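Local coordinates for protein chitinase (Paenibacillus sp. FPU-7, PDB 5GZT) that probably hydrolyses the beta-1,4 linkages between N-acetylglucosamine units at internal positions in chitin and chitodextrins, at residues H497-S502 and A585-L590; D601-A606 and A742-N747; G653-A658 and I675-Q680; G681-V686 and H711-A716; V736-S741 and T749-A754. All blocks are in the same frame, centred on the assembly; numbering follows the deposited sequence.

Interactions 1, 2 and 4 are buried, interaction 5 is partly buried and interaction 3 lies at the surface. Interaction 1 belongs to the first glycoside hydrolase family 18 catalytic domain. Interaction 2 joins helix 602-614 of that domain to a loop of the immunoglobulin-like domain. Interactions 4 and 5 lie within the latter, and in interaction 3 segment 653-658 pairs with its strand 668-678. Interactions 3 and 4 meet through neighbouring strands 668-678 and 714-723. Interactions 2 and 4 share the Thr682 hydroxyl. The five differ in chemistry: a backbone bond, methyl groups and a water in 1, a water-bridged carboxylate in 2, backbone pairing in 3, one amide in 4, and backbone bonds with a salt bridge in 5.

Interaction 1 (H497-S502 and A585-L590); sequences HTAVYS and AKAPYL
Tyr501 lays its ring edge against the aliphatic chain of Lys586. Its CD2 is 3.8 Å from Lys586 CG, which sits near the ring plane. The lysine belongs to a G1 beta bulge, formed by Lys586 and Ala587 opposite Asp582. The bulge lies in the antiparallel sheet inserted late in the (beta/alpha)8 barrel of the family 18 domain. The loop 497-502 packs against it. Lys586 has CG beside its own backbone N, and this chi1 (-50°) sets CG at the ring edge. The bend at chi2 turns the rest of the chain away, and NZ ends in a salt bridge with Asp583. One face of the Tyr501 ring carries CG1 of its neighbour Val500. Tyr501 N gives a straight hydrogen bond to Ala585 O, with 3.1 Å between N and O and an angle of 168° at the hydrogen. Ala585 answers with a CA-H contact to Tyr501 O, at 3.3 Å from CA to O. The apolar part is small. Ala499 CB touches Ala585 CB at 3.9 Å and Ala587 CB at 4.1 Å, so methyl groups meet where the two chains lie close. Tyr607 of helix 602-614 touches both Val500 and Lys586. A water completes the contact: it accepts from Val500 N at 3.0 Å and donates to Lys586 O.

Interaction 2 (D601-A606 and A742-N747); sequences DTASAA and AVLEAN
Glu745 reaches from the immunoglobulin-like domain to helix 602-614 of the catalytic domain. From CB the chain takes CG beside the backbone N (chi1 -70°) and bends at chi2 (83°). The bend turns the carboxylate back to the helix. CG meets the methyl group of Ala606, with 3.9 Å between CG and CB. At the tip, OE2 comes against the first turn, 3.6 Å from Ala603 CA and near the Ala603 methyl. No direct hydrogen bond joins the two segments. A water does so instead, donating to Glu745 OE2 at 2.7 Å and to Thr602 O at 2.7 Å. OE2 also bonds to the hydroxyl of Thr682, which in turn meets Thr602 OG1. The preceding residue, Leu744, sets CD1 4.1 Å from Ala603 CB, and its carbonyl O bonds to Tyr607 OH.

The helix start is fixed by a capping box. Ser604 N donates to Asp601 OD1 at 3.0 Å, nearly straight at 170°. Asp601 N donates in return to Ser604 OG, also at 3.0 Å. Ala603 N adds a weak bond to the same Asp601 oxygen.

Ala603 and Ala606 leave room for the glutamate beside the helix. The capping carboxylate of Asp601 lies near that of Glu745 without touching it, a like charge at this domain boundary. The water and the Thr682 hydroxyl probably stabilise the buried Glu745 carboxylate.

Interaction 3 (G653-A658 and I675-Q680); sequences GTSVYA and ILPLTQ
Ser655 N and Pro677 O form a short hydrogen bond, 2.8 Å between N and O, with the donor almost in line with the C=O bond. It sits mid-way between two classic beta bulges in an antiparallel pairing. This pairing lays segment 653-658 along strand 668-678 of the immunoglobulin-like domain. In one bulge, Tyr657 and Ala658 face Ile675. Ile675 O accepts from both, at 2.9 Å from Tyr657 N and 3.2 Å from Ala658 N, and Ile675 N donates back to Ala658 O. In the other, Thr679 and Gln680 face Gly653. Gly653 N donates to Gln680 O. Gly653 O takes Thr679 N from above the carbonyl plane and Gln680 N only weakly.

The packing lies outside these bonds. The Pro677 ring fits between Ser655 and Tyr657, with CD 3.4 Å from Ser655 O and CG 3.8 Å from Tyr657 CB. A glycine here would keep the carbonyl acceptor but would probably open a gap under Tyr657 CB and free the backbone to turn. Tyr657 has CG anti to its N (chi1 177°), which lays it alongside Ile675, both pointing the same way. Its ring also meets His711 edge-to-face. Towards the interior, Leu676 packs on Ala754 and Val756. At the wet side a water donates to Thr654 O and bonds to Thr679 OG1, 2.6 Å from the hydroxyl oxygen.

Interaction 4 (G681-V686 and H711-A716); sequences GTLKPV and HRNAVA
Asn713 uses both ends of its amide on the backbone of 681-686. ND2 donates to Gly681 O at 3.0 Å, in the carbonyl plane and on a lone pair, with an angle of 169° at the hydrogen. OD1 accepts from Leu683 N at 2.9 Å, the donor tilted from the amide carbonyl plane. One side chain thus spans three residues of a loop in the immunoglobulin-like domain, and the two bonds fix the rotation of the amide. CG lies anti to the backbone N (chi1 -175°), which extends the amide from just before strand 714-723 to the loop.

Leu683 packs beside OD1 of the amide, its CG 3.4 Å from Asn713 OD1. Its CD1 goes on to Ala714 O at 3.5 Å and meets Val715 CG2 as the two side chains cross at about a right angle.

The next shell holds both partners in place. Asn713 and Val715 pair by backbone with Leu678 and Leu676. Thr682 pairs with Leu744. Leu683 O accepts from Arg579 NH1. Gly681 has a positive phi (97°) at which any CB would press on the carbonyl O of Gln680.

Interaction 5 (V736-S741 and T749-A754); sequences VVVKAS and TDSAPA
Two consecutive antiparallel strands of a sheet meet here, and Val736 and Ala754 form their hydrogen-bonded pair. Val736 N donates to Ala754 O and Ala754 N to Val736 O, each 2.9 Å from N to O. Beyond this pair the regular pairing breaks at Ala752, and Ser751 OG takes the place of a backbone acceptor. It accepts from Val738 N at 2.9 Å, straight at 171°, and donates to Ala752 O. Ser751 N donates to Val738 O. Its chi1 of 72° puts OG next to Val738 N. Val737 CG2 lies alongside the Pro753 ring, 3.8 Å from its CB, and CG1 touches Ser751 O. The sheet is one layer of the immunoglobulin-like domain, with strand 692-695 on the other edge of 732-738. Val736 and Ala754 turn inward onto Leu676 of the facing layer.

At the loop end Asp750 holds two groups with two oxygens. OD2 meets Lys739 NZ on its syn side in a salt bridge of 2.6 Å. OD1 takes Ala740 N on its anti side at 3.0 Å, where a short 3-10 segment begins. Both donors stand somewhat out of the carboxylate plane. With an alanine here, Lys739 would probably lose its counter-charge and Ala740 N its acceptor. The chi2 bend of Lys739 brings CD to 3.6 Å from Asp750 OD2, and the bend at chi3 turns CE and NZ to the same oxygen.

Interaction 1 (H497-S502 and A585-L590)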
# COMPACT_ATOMS: atom_id res chain seq x y z
N HIS B 497 4.58 6.74 19.88
CA HIS B 497 3.57 7.38 19.02
C HIS B 497 2.93 6.48 17.98
O HIS B 497 1.86 6.84 17.44
CB HIS B 497 4.13 8.69 18.40
CG HIS B 497 4.56 8.63 16.97
ND1 HIS B 497 5.88 8.51 16.58
CD2 HIS B 497 3.85 8.84 15.84
CE1 HIS B 497 5.95 8.56 15.26
NE2 HIS B 497 4.73 8.80 14.80
N THR B 498 3.57 5.35 17.66
CA THR B 498 3.10 4.53 16.57
C THR B 498 3.39 3.04 16.86
O THR B 498 3.60 2.25 15.97
CB THR B 498 3.58 5.02 15.20
OG1 THR B 498 2.84 4.34 14.13
CG2 THR B 498 5.10 4.82 15.00
N ALA B 499 3.30 2.67 18.13
CA ALA B 499 3.61 1.27 18.49
C ALA B 499 2.60 0.25 18.04
O ALA B 499 1.41 0.57 17.95
CB ALA B 499 3.76 1.19 19.98
N VAL B 500 3.07 -0.97 17.80
CA VAL B 500 2.20 -2.05 17.41
C VAL B 500 1.29 -2.47 18.61
O VAL B 500 0.12 -2.70 18.39
CB VAL B 500 2.97 -3.30 16.97
CG1 VAL B 500 2.03 -4.33 16.46
CG2 VAL B 500 3.93 -3.01 15.86
N TYR B 501 1.85 -2.71 19.78
CA TYR B 501 1.13 -3.17 20.95
C TYR B 501 1.15 -2.17 22.09
O TYR B 501 2.13 -1.38 22.23
CB TYR B 501 1.64 -4.55 21.49
CG TYR B 501 1.61 -5.65 20.46
CD1 TYR B 501 0.42 -6.33 20.14
CD2 TYR B 501 2.75 -5.94 19.71
CE1 TYR B 501 0.40 -7.32 19.15
CE2 TYR B 501 2.74 -6.91 18.70
CZ TYR B 501 1.58 -7.56 18.40
OH TYR B 501 1.63 -8.45 17.40
N SER B 502 0.11 -2.24 22.95
CA SER B 502 0.06 -1.43 24.16
C SER B 502 0.74 -2.20 25.26
O SER B 502 0.27 -3.26 25.69
CB SER B 502 -1.39 -1.15 24.61
OG SER B 502 -2.14 -0.55 23.61
N ALA B 585 5.82 -3.40 23.48
CA ALA B 585 5.19 -2.61 22.43
C ALA B 585 5.66 -2.94 21.05
O ALA B 585 4.95 -2.70 20.08
CB ALA B 585 5.44 -1.13 22.68
N LYS B 586 6.89 -3.47 20.93
CA LYS B 586 7.57 -3.72 19.62
C LYS B 586 7.88 -2.39 18.89
O LYS B 586 7.58 -2.25 17.74
CB LYS B 586 6.86 -4.68 18.72
CG LYS B 586 6.49 -5.99 19.44
CD LYS B 586 7.67 -6.80 20.01
CE LYS B 586 7.13 -8.13 20.54
NZ LYS B 586 8.25 -8.81 21.13
N ALA B 587 8.52 -1.46 19.59
CA ALA B 587 8.81 -0.15 19.09
C ALA B 587 10.18 0.34 19.56
O ALA B 587 10.54 0.19 20.75
CB ALA B 587 7.79 0.86 19.57
N PRO B 588 10.89 1.05 18.70
CA PRO B 588 12.18 1.59 19.09
C PRO B 588 12.03 3.04 19.53
O PRO B 588 11.06 3.72 19.13
CB PRO B 588 12.93 1.58 17.76
CG PRO B 588 11.81 2.03 16.77
CD PRO B 588 10.54 1.37 17.31
N TYR B 589 13.00 3.51 20.33
CA TYR B 589 13.06 4.90 20.70
C TYR B 589 14.51 5.23 20.99
O TYR B 589 15.35 4.29 21.12
CB TYR B 589 12.18 5.16 21.92
CG TYR B 589 12.47 4.34 23.12
CD1 TYR B 589 12.01 3.08 23.23
CD2 TYR B 589 13.13 4.87 24.21
CE1 TYR B 589 12.26 2.31 24.37
CE2 TYR B 589 13.33 4.11 25.36
CZ TYR B 589 12.85 2.85 25.44
OH TYR B 589 13.00 2.07 26.57
N LEU B 590 14.80 6.53 20.93
CA LEU B 590 16.13 7.04 21.31
C LEU B 590 16.07 7.88 22.56
O LEU B 590 15.04 8.59 22.80
CB LEU B 590 16.62 7.93 20.22
CG LEU B 590 16.55 7.31 18.81
CD1 LEU B 590 17.17 8.34 17.84
CD2 LEU B 590 17.36 6.02 18.76
O HOH W 1 5.87 -0.57 16.91

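Interaction 2 (D601-A606 and A742-N747)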
# COMPACT_ATOMS: atom_id res chain seq x y z
N ASP B 601 11.04 1.97 12.75
CA ASP B 601 12.30 1.54 12.08
C ASP B 601 12.01 0.19 11.42
O ASP B 601 10.83 -0.19 11.21
CB ASP B 601 13.45 1.52 13.11
CG ASP B 601 13.44 0.32 14.05
OD1 ASP B 601 12.41 -0.44 14.07
OD2 ASP B 601 14.45 0.18 14.87
N THR B 602 13.10 -0.52 11.08
CA THR B 602 13.01 -1.68 10.35
C THR B 602 12.33 -2.76 11.17
O THR B 602 11.61 -3.64 10.59
CB THR B 602 14.39 -2.12 9.89
OG1 THR B 602 15.28 -2.14 10.96
CG2 THR B 602 14.93 -1.18 8.85
N ALA B 603 12.66 -2.81 12.43
CA ALA B 603 12.07 -3.82 13.31
C ALA B 603 10.55 -3.61 13.59
O ALA B 603 9.77 -4.56 13.54
CB ALA B 603 12.85 -3.92 14.63
N SER B 604 10.15 -2.37 13.91
CA SER B 604 8.76 -2.05 14.18
C SER B 604 7.95 -2.25 12.89
O SER B 604 6.81 -2.79 12.99
CB SER B 604 8.53 -0.66 14.81
OG SER B 604 8.75 0.38 13.90
N ALA B 605 8.49 -1.89 11.72
CA ALA B 605 7.85 -2.18 10.48
C ALA B 605 7.62 -3.69 10.30
O ALA B 605 6.51 -4.07 9.88
CB ALA B 605 8.52 -1.59 9.28
N ALA B 606 8.56 -4.53 10.71
CA ALA B 606 8.37 -5.98 10.56
C ALA B 606 7.31 -6.51 11.54
O ALA B 606 6.48 -7.25 11.12
CB ALA B 606 9.64 -6.76 10.74
N ALA B 742 20.77 -12.65 16.97
CA ALA B 742 21.26 -11.24 17.03
C ALA B 742 20.19 -10.22 16.86
O ALA B 742 20.40 -9.10 17.26
CB ALA B 742 22.34 -11.00 15.95
N VAL B 743 19.06 -10.59 16.23
CA VAL B 743 18.10 -9.58 15.77
C VAL B 743 16.83 -9.60 16.65
O VAL B 743 16.58 -10.54 17.38
CB VAL B 743 17.70 -9.76 14.30
CG1 VAL B 743 18.97 -9.61 13.42
CG2 VAL B 743 17.04 -11.12 14.04
N LEU B 744 16.05 -8.56 16.48
CA LEU B 744 14.86 -8.25 17.22
C LEU B 744 13.68 -8.99 16.62
O LEU B 744 12.75 -9.28 17.32
CB LEU B 744 14.61 -6.69 17.13
CG LEU B 744 15.55 -5.86 18.00
CD1 LEU B 744 15.35 -4.34 17.83
CD2 LEU B 744 15.44 -6.19 19.45
N GLU B 745 13.67 -9.18 15.32
CA GLU B 745 12.62 -9.86 14.65
C GLU B 745 12.59 -11.30 15.13
O GLU B 745 13.62 -11.89 15.47
CB GLU B 745 12.84 -9.85 13.13
CG GLU B 745 12.68 -8.48 12.47
CD GLU B 745 13.94 -7.57 12.54
OE1 GLU B 745 14.91 -7.96 13.21
OE2 GLU B 745 13.98 -6.49 11.94
N ALA B 746 11.45 -11.90 15.09
CA ALA B 746 11.20 -13.20 15.76
C ALA B 746 11.70 -14.43 15.02
O ALA B 746 12.29 -15.30 15.64
CB ALA B 746 9.68 -13.37 16.01
N ASN B 747 11.45 -14.59 13.75
CA ASN B 747 11.78 -15.98 13.25
C ASN B 747 12.71 -15.96 12.03
O ASN B 747 12.56 -16.74 11.11
CB ASN B 747 10.48 -16.76 12.90
CG ASN B 747 9.56 -16.96 14.11
OD1 ASN B 747 9.87 -17.73 15.06
ND2 ASN B 747 8.43 -16.26 14.10
O HOH W 2 12.87 -5.84 9.61

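Interaction 3 (G653-A658 and I675-Q680)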
# COMPACT_ATOMS: atom_id res chain seq x y z
N GLY B 653 20.35 -10.49 6.36
CA GLY B 653 21.16 -10.05 5.21
C GLY B 653 22.18 -9.00 5.75
O GLY B 653 21.89 -8.18 6.68
N THR B 654 23.40 -9.08 5.22
CA THR B 654 24.43 -8.08 5.44
C THR B 654 25.00 -7.37 4.23
O THR B 654 24.83 -7.82 3.11
CB THR B 654 25.59 -8.75 6.17
OG1 THR B 654 26.21 -9.73 5.33
CG2 THR B 654 25.15 -9.35 7.45
N SER B 655 25.63 -6.19 4.50
CA SER B 655 26.42 -5.47 3.55
C SER B 655 27.74 -5.15 4.25
O SER B 655 27.95 -5.54 5.39
CB SER B 655 25.71 -4.23 2.94
OG SER B 655 25.55 -3.25 3.95
N VAL B 656 28.70 -4.53 3.57
CA VAL B 656 29.92 -4.20 4.23
C VAL B 656 30.13 -2.66 4.18
O VAL B 656 29.90 -2.01 3.17
CB VAL B 656 31.08 -4.87 3.46
CG1 VAL B 656 32.43 -4.41 4.07
CG2 VAL B 656 30.95 -6.37 3.54
N TYR B 657 30.62 -2.09 5.26
CA TYR B 657 30.91 -0.69 5.28
C TYR B 657 32.43 -0.51 5.44
O TYR B 657 33.02 0.38 4.83
CB TYR B 657 30.22 -0.08 6.52
CG TYR B 657 30.51 1.39 6.69
CD1 TYR B 657 29.80 2.34 6.00
CD2 TYR B 657 31.43 1.77 7.59
CE1 TYR B 657 30.08 3.71 6.15
CE2 TYR B 657 31.76 3.08 7.73
CZ TYR B 657 31.08 4.04 7.03
OH TYR B 657 31.47 5.32 7.36
N ALA B 658 33.05 -1.33 6.26
CA ALA B 658 34.50 -1.38 6.45
C ALA B 658 34.96 -2.84 6.35
O ALA B 658 34.70 -3.63 7.24
CB ALA B 658 34.93 -0.80 7.78
N ILE B 675 33.17 -3.55 9.76
CA ILE B 675 31.83 -3.11 10.03
C ILE B 675 30.89 -3.61 8.96
O ILE B 675 31.11 -3.32 7.81
CB ILE B 675 31.76 -1.57 10.16
CG1 ILE B 675 32.62 -1.10 11.34
CG2 ILE B 675 30.30 -1.13 10.45
CD1 ILE B 675 32.80 0.45 11.31
N LEU B 676 29.81 -4.30 9.39
CA LEU B 676 28.85 -4.88 8.47
C LEU B 676 27.40 -4.48 8.87
O LEU B 676 26.81 -5.10 9.81
CB LEU B 676 28.95 -6.40 8.47
CG LEU B 676 30.32 -6.99 8.07
CD1 LEU B 676 31.20 -7.15 9.29
CD2 LEU B 676 30.23 -8.32 7.39
N PRO B 677 26.87 -3.50 8.17
CA PRO B 677 25.44 -3.13 8.30
C PRO B 677 24.52 -4.28 7.89
O PRO B 677 24.87 -5.08 6.94
CB PRO B 677 25.28 -1.92 7.36
CG PRO B 677 26.71 -1.39 7.19
CD PRO B 677 27.51 -2.67 7.11
N LEU B 678 23.39 -4.40 8.57
CA LEU B 678 22.39 -5.31 8.15
C LEU B 678 21.54 -4.65 7.10
O LEU B 678 21.22 -3.46 7.17
CB LEU B 678 21.59 -5.83 9.31
CG LEU B 678 22.18 -6.96 10.14
CD1 LEU B 678 23.54 -6.72 10.83
CD2 LEU B 678 21.17 -7.37 11.21
N THR B 679 21.20 -5.44 6.07
CA THR B 679 20.30 -5.11 5.04
C THR B 679 18.95 -5.75 5.28
O THR B 679 17.99 -5.32 4.71
CB THR B 679 20.71 -5.65 3.66
OG1 THR B 679 20.97 -7.03 3.75
CG2 THR B 679 21.98 -5.04 3.26
N GLN B 680 18.87 -6.75 6.10
CA GLN B 680 17.59 -7.40 6.39
C GLN B 680 17.69 -7.90 7.81
O GLN B 680 18.66 -8.57 8.12
CB GLN B 680 17.28 -8.46 5.34
CG GLN B 680 16.02 -9.21 5.66
CD GLN B 680 15.41 -9.95 4.48
OE1 GLN B 680 15.71 -11.14 4.26
NE2 GLN B 680 14.51 -9.28 3.76
O HOH W 3 22.02 -8.20 1.65

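Interaction 4 (G681-V686 and H711-A716)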
# COMPACT_ATOMS: atom_id res chain seq x y z
N GLY B 681 16.74 -7.52 8.69
CA GLY B 681 16.87 -7.81 10.12
C GLY B 681 17.43 -6.62 10.85
O GLY B 681 18.12 -5.79 10.23
N THR B 682 17.19 -6.56 12.16
CA THR B 682 17.56 -5.44 12.98
C THR B 682 18.24 -5.95 14.21
O THR B 682 17.60 -6.59 15.02
CB THR B 682 16.30 -4.61 13.34
OG1 THR B 682 15.49 -4.41 12.13
CG2 THR B 682 16.68 -3.34 13.95
N LEU B 683 19.53 -5.59 14.42
CA LEU B 683 20.22 -6.00 15.61
C LEU B 683 19.51 -5.45 16.88
O LEU B 683 18.98 -4.34 16.90
CB LEU B 683 21.67 -5.51 15.67
CG LEU B 683 22.62 -5.87 14.50
CD1 LEU B 683 23.93 -5.16 14.68
CD2 LEU B 683 22.77 -7.39 14.51
N LYS B 684 19.54 -6.28 17.93
CA LYS B 684 19.37 -5.79 19.29
C LYS B 684 20.31 -4.59 19.48
O LYS B 684 21.47 -4.56 18.97
CB LYS B 684 19.74 -6.86 20.29
CG LYS B 684 18.79 -8.09 20.26
CD LYS B 684 19.23 -9.18 21.24
CE LYS B 684 20.38 -9.98 20.71
NZ LYS B 684 21.10 -10.87 21.68
N PRO B 685 19.88 -3.63 20.27
CA PRO B 685 20.75 -2.49 20.49
C PRO B 685 22.13 -2.88 21.00
O PRO B 685 23.12 -2.19 20.68
CB PRO B 685 19.95 -1.63 21.50
CG PRO B 685 18.53 -2.02 21.24
CD PRO B 685 18.50 -3.43 20.78
N VAL B 686 22.19 -3.96 21.81
CA VAL B 686 23.39 -4.56 22.32
C VAL B 686 23.36 -6.08 21.97
O VAL B 686 22.55 -6.83 22.57
CB VAL B 686 23.62 -4.35 23.84
CG1 VAL B 686 24.84 -5.10 24.33
CG2 VAL B 686 23.83 -2.85 24.15
N HIS B 711 26.55 3.72 13.82
CA HIS B 711 25.68 3.05 12.88
C HIS B 711 24.41 2.60 13.61
O HIS B 711 24.45 2.16 14.76
CB HIS B 711 26.38 1.83 12.31
CG HIS B 711 27.45 2.17 11.35
ND1 HIS B 711 28.76 2.39 11.71
CD2 HIS B 711 27.38 2.41 10.04
CE1 HIS B 711 29.46 2.77 10.66
NE2 HIS B 711 28.65 2.71 9.62
N ARG B 712 23.31 2.61 12.87
CA ARG B 712 22.06 2.22 13.45
C ARG B 712 21.90 0.72 13.58
O ARG B 712 21.14 0.24 14.46
CB ARG B 712 20.88 2.75 12.63
CG ARG B 712 20.76 2.26 11.19
CD ARG B 712 19.89 3.20 10.37
NE ARG B 712 19.58 2.73 9.06
CZ ARG B 712 20.49 2.71 8.03
NH1 ARG B 712 21.70 3.13 8.21
NH2 ARG B 712 20.19 2.29 6.81
N ASN B 713 22.56 -0.04 12.71
CA ASN B 713 22.25 -1.51 12.63
C ASN B 713 23.39 -2.28 11.98
O ASN B 713 23.21 -2.87 10.92
CB ASN B 713 20.98 -1.59 11.83
CG ASN B 713 20.42 -2.97 11.72
OD1 ASN B 713 20.71 -3.80 12.51
ND2 ASN B 713 19.60 -3.22 10.67
N ALA B 714 24.58 -2.23 12.57
CA ALA B 714 25.78 -2.83 11.98
C ALA B 714 26.59 -3.54 13.03
O ALA B 714 26.71 -3.07 14.12
CB ALA B 714 26.66 -1.74 11.30
N VAL B 715 27.17 -4.66 12.67
CA VAL B 715 28.09 -5.36 13.47
C VAL B 715 29.47 -4.82 13.28
O VAL B 715 29.87 -4.59 12.16
CB VAL B 715 28.12 -6.86 13.02
CG1 VAL B 715 29.24 -7.63 13.73
CG2 VAL B 715 26.80 -7.50 13.34
N ALA B 716 30.20 -4.67 14.38
CA ALA B 716 31.62 -4.42 14.42
C ALA B 716 32.33 -5.65 14.87
O ALA B 716 31.91 -6.30 15.86
CB ALA B 716 31.95 -3.32 15.40

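Interaction 5 (V736-S741 and T749-A754)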
# COMPACT_ATOMS: atom_id res chain seq x y z
N VAL B 736 31.77 -13.75 8.36
CA VAL B 736 30.99 -13.28 9.51
C VAL B 736 29.57 -13.74 9.35
O VAL B 736 28.91 -13.41 8.39
CB VAL B 736 30.99 -11.72 9.60
CG1 VAL B 736 30.25 -11.25 10.86
CG2 VAL B 736 32.46 -11.27 9.69
N VAL B 737 29.09 -14.58 10.26
CA VAL B 737 27.69 -14.94 10.17
C VAL B 737 26.96 -14.21 11.32
O VAL B 737 27.41 -14.26 12.44
CB VAL B 737 27.50 -16.46 10.39
CG1 VAL B 737 26.04 -16.77 10.59
CG2 VAL B 737 28.14 -17.27 9.20
N VAL B 738 25.85 -13.55 10.98
CA VAL B 738 24.99 -12.89 11.94
C VAL B 738 23.85 -13.83 12.27
O VAL B 738 23.01 -14.15 11.41
CB VAL B 738 24.44 -11.57 11.37
CG1 VAL B 738 23.65 -10.81 12.42
CG2 VAL B 738 25.56 -10.70 10.92
N LYS B 739 23.84 -14.29 13.51
CA LYS B 739 22.91 -15.36 13.86
C LYS B 739 21.52 -14.82 14.03
O LYS B 739 21.36 -13.60 14.30
CB LYS B 739 23.32 -16.04 15.15
CG LYS B 739 24.71 -16.56 15.15
CD LYS B 739 24.90 -17.81 14.35
CE LYS B 739 24.43 -19.04 15.11
NZ LYS B 739 24.16 -20.13 14.10
N ALA B 740 20.53 -15.72 13.90
CA ALA B 740 19.12 -15.43 14.18
C ALA B 740 18.97 -14.77 15.57
O ALA B 740 18.15 -13.89 15.76
CB ALA B 740 18.25 -16.68 14.08
N SER B 741 19.75 -15.19 16.52
CA SER B 741 19.66 -14.66 17.89
C SER B 741 20.10 -13.20 18.00
O SER B 741 19.82 -12.56 19.01
CB SER B 741 20.45 -15.54 18.81
OG SER B 741 21.86 -15.36 18.57
N THR B 749 16.41 -16.48 10.02
CA THR B 749 17.48 -17.44 10.03
C THR B 749 18.84 -16.74 9.85
O THR B 749 18.90 -15.60 9.48
CB THR B 749 17.29 -18.45 8.93
OG1 THR B 749 17.12 -17.75 7.70
CG2 THR B 749 16.02 -19.30 9.23
N ASP B 750 19.90 -17.45 10.17
CA ASP B 750 21.28 -16.91 10.12
C ASP B 750 21.59 -16.26 8.79
O ASP B 750 21.09 -16.67 7.78
CB ASP B 750 22.28 -18.04 10.34
CG ASP B 750 22.19 -18.66 11.70
OD1 ASP B 750 21.43 -18.21 12.57
OD2 ASP B 750 22.90 -19.62 11.91
N SER B 751 22.38 -15.22 8.78
CA SER B 751 22.80 -14.64 7.50
C SER B 751 23.76 -15.63 6.82
O SER B 751 24.32 -16.51 7.45
CB SER B 751 23.60 -13.30 7.70
OG SER B 751 24.91 -13.61 8.25
N ALA B 752 23.96 -15.44 5.53
CA ALA B 752 25.01 -16.13 4.84
C ALA B 752 26.30 -15.58 5.37
O ALA B 752 26.30 -14.46 5.97
CB ALA B 752 24.90 -15.86 3.32
N PRO B 753 27.39 -16.34 5.24
CA PRO B 753 28.69 -15.90 5.73
C PRO B 753 29.24 -14.74 4.90
O PRO B 753 29.58 -14.87 3.74
CB PRO B 753 29.55 -17.12 5.67
CG PRO B 753 28.70 -18.22 5.20
CD PRO B 753 27.50 -17.67 4.58
N ALA B 754 29.29 -13.59 5.52
CA ALA B 754 29.74 -12.38 4.81
C ALA B 754 31.24 -12.37 4.74
O ALA B 754 31.87 -12.49 5.75
CB ALA B 754 29.32 -11.18 5.62
O HOH W 4 20.89 -19.66 14.53